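Local coordinates for protein SusD homolog (Bacteroides thetaiotaomicron, PDB 3EHM) that probably binds mucin O-glycans as a SusD-like outer membrane lipoprotein, helping a human gut symbiont use these host sugars, at residues A274-Y279 with P462-K466. Sequence-based numbering, arbitrary orientation.
Sequences ATIWGY and PYLMK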
loop_
_atom_site.group_PDB
_atom_site.type_symbol
_atom_site.label_atom_id
_atom_site.label_comp_id
_atom_site.label_asym_id
_atom_site.label_seq_id
_atom_site.Cartn_x
_atom_site.Cartn_y
_atom_site.Cartn_z
ATOM N N ALA A 274 8.525 1.641 14.134
ATOM C CA ALA A 274 9.463 2.697 14.519
ATOM C C ALA A 274 9.487 3.871 13.553
ATOM O O ALA A 274 9.503 5.027 13.970
ATOM C CB ALA A 274 10.863 2.120 14.661
ATOM N N THR A 275 9.483 3.578 12.260
ATOM C CA THR A 275 9.519 4.638 11.265
ATOM C C THR A 275 8.338 5.601 11.376
ATOM O O THR A 275 8.526 6.809 11.503
ATOM C CB THR A 275 9.553 4.062 9.840
ATOM O OG1 THR A 275 10.684 3.191 9.708
ATOM C CG2 THR A 275 9.664 5.192 8.817
ATOM N N ILE A 276 7.118 5.077 11.336
ATOM C CA ILE A 276 5.973 5.963 11.417
ATOM C C ILE A 276 5.937 6.679 12.771
ATOM O O ILE A 276 5.542 7.838 12.853
ATOM C CB ILE A 276 4.647 5.202 11.137
ATOM C CG1 ILE A 276 3.516 6.213 10.924
ATOM C CG2 ILE A 276 4.327 4.234 12.269
ATOM C CD1 ILE A 276 2.219 5.583 10.443
ATOM N N TRP A 277 6.369 6.004 13.830
ATOM C CA TRP A 277 6.387 6.644 15.140
ATOM C C TRP A 277 7.346 7.829 15.112
ATOM O O TRP A 277 7.032 8.899 15.619
ATOM C CB TRP A 277 6.847 5.679 16.231
ATOM C CG TRP A 277 7.213 6.409 17.499
ATOM C CD1 TRP A 277 6.356 6.904 18.440
ATOM C CD2 TRP A 277 8.530 6.803 17.910
ATOM N NE1 TRP A 277 7.057 7.586 19.409
ATOM C CE2 TRP A 277 8.393 7.539 19.108
ATOM C CE3 TRP A 277 9.813 6.610 17.377
ATOM C CZ2 TRP A 277 9.492 8.081 19.788
ATOM C CZ3 TRP A 277 10.908 7.150 18.052
ATOM C CH2 TRP A 277 10.737 7.877 19.245
ATOM N N GLY A 278 8.524 7.615 14.530
ATOM C CA GLY A 278 9.524 8.667 14.452
ATOM C C GLY A 278 9.005 9.940 13.819
ATOM O O GLY A 278 9.262 11.043 14.319
ATOM N N TYR A 279 8.285 9.799 12.708
ATOM C CA TYR A 279 7.725 10.961 12.030
ATOM C C TYR A 279 6.596 11.594 12.842
ATOM O O TYR A 279 6.586 12.801 13.059
ATOM C CB TYR A 279 7.212 10.571 10.637
ATOM C CG TYR A 279 8.322 10.345 9.629
ATOM C CD1 TYR A 279 9.030 11.420 9.096
ATOM C CD2 TYR A 279 8.701 9.057 9.253
ATOM C CE1 TYR A 279 10.091 11.223 8.216
ATOM C CE2 TYR A 279 9.764 8.845 8.372
ATOM C CZ TYR A 279 10.457 9.935 7.861
ATOM O OH TYR A 279 11.534 9.739 7.014
ATOM N N PRO A 462 9.589 7.876 2.254
ATOM C CA PRO A 462 10.414 8.679 3.160
ATOM C C PRO A 462 11.598 7.838 3.628
ATOM O O PRO A 462 11.639 6.635 3.377
ATOM C CB PRO A 462 9.451 8.992 4.299
ATOM C CG PRO A 462 8.658 7.719 4.391
ATOM C CD PRO A 462 8.370 7.400 2.934
ATOM N N TYR A 463 12.570 8.462 4.289
ATOM C CA TYR A 463 13.704 7.702 4.797
ATOM C C TYR A 463 13.135 6.794 5.881
ATOM O O TYR A 463 12.243 7.195 6.626
ATOM C CB TYR A 463 14.774 8.634 5.374
ATOM C CG TYR A 463 15.478 9.482 4.330
ATOM C CD1 TYR A 463 15.590 9.045 3.005
ATOM C CD2 TYR A 463 16.062 10.702 4.673
ATOM C CE1 TYR A 463 16.268 9.806 2.049
ATOM C CE2 TYR A 463 16.745 11.468 3.727
ATOM C CZ TYR A 463 16.840 11.013 2.420
ATOM O OH TYR A 463 17.510 11.765 1.488
ATOM N N LEU A 464 13.655 5.576 5.974
ATOM C CA LEU A 464 13.144 4.611 6.935
ATOM C C LEU A 464 14.144 4.173 7.988
ATOM O O LEU A 464 15.356 4.280 7.801
ATOM C CB LEU A 464 12.675 3.353 6.200
ATOM C CG LEU A 464 11.823 3.537 4.945
ATOM C CD1 LEU A 464 11.728 2.214 4.207
ATOM C CD2 LEU A 464 10.448 4.053 5.320
HETATM N N MSE A 465 13.613 3.668 9.098
HETATM C CA MSE A 465 14.442 3.131 10.166
HETATM C C MSE A 465 15.016 1.877 9.511
HETATM O O MSE A 465 14.291 1.151 8.829
HETATM C CB MSE A 465 13.576 2.735 11.370
HETATM C CG MSE A 465 12.933 3.907 12.108
HETATM SE SE MSE A 465 14.129 4.703 13.406
HETATM C CE MSE A 465 12.885 5.903 14.285
ATOM N N LYS A 466 16.305 1.623 9.703
ATOM C CA LYS A 466 16.943 0.457 9.098
ATOM C C LYS A 466 16.473 -0.835 9.755
ATOM O O LYS A 466 16.093 -0.843 10.924
ATOM C CB LYS A 466 18.462 0.569 9.233
ATOM C CG LYS A 466 18.934 0.505 10.674
ATOM C CD LYS A 466 20.415 0.816 10.815
ATOM C CE LYS A 466 20.818 0.810 12.284
ATOM N NZ LYS A 466 21.901 1.804 12.555
HETATM O O HOH W 1 11.444 0.784 8.484
#
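Two side chains of helix 274-282, Thr275 and Tyr279, fasten it to the irregular segment 462-466, part of the loop between helix 449-459 and helix 472-475 of this SusD-like fold. They stand one helical turn apart and therefore project on the same side, each bonding directly to one polar group of that backbone. Thr275 OG1 accepts from Met465 N at 3.0 Å in a nearly straight bond (165°), and donates to a water that donates to Met465 O, so one small hydroxyl serves both ends of that residue. With OG1 anti to its own carbonyl carbon (chi1 -57°), the methyl CG2 is turned the other way, against Leu464 CD2. The longer tyrosine spans a wider gap: Tyr279 OH donates to Tyr463 O at 2.7 Å, lying in the carbonyl plane on a lone pair (126° at the oxygen). A phenylalanine in place of Tyr279 would probably leave the buried Tyr463 carbonyl without this donor and the ring less firmly set.

Apolar contacts fill in around these bonds. Pro462, entered through a cis peptide bond, brings its CB obliquely to Tyr279 CZ (3.8 Å), and its ring also rests on Thr439 and Tyr442 of helix 429-445. Met465, present as selenomethionine, is long enough to run alongside Thr275 in the opposite sense and then bend at chi2 toward the C-terminal end of the helix segment. Its CG packs on Ala274 CB, a side chain short enough to admit it. A CB on Gly278 would come tightly against Met465 CE, which suits a residue without a side chain. The terminal methyl CE lies at the edge of the Trp277 ring, near its plane, and 3.5 Å from Ala274 O, which accepts from Gly278 N within the helix.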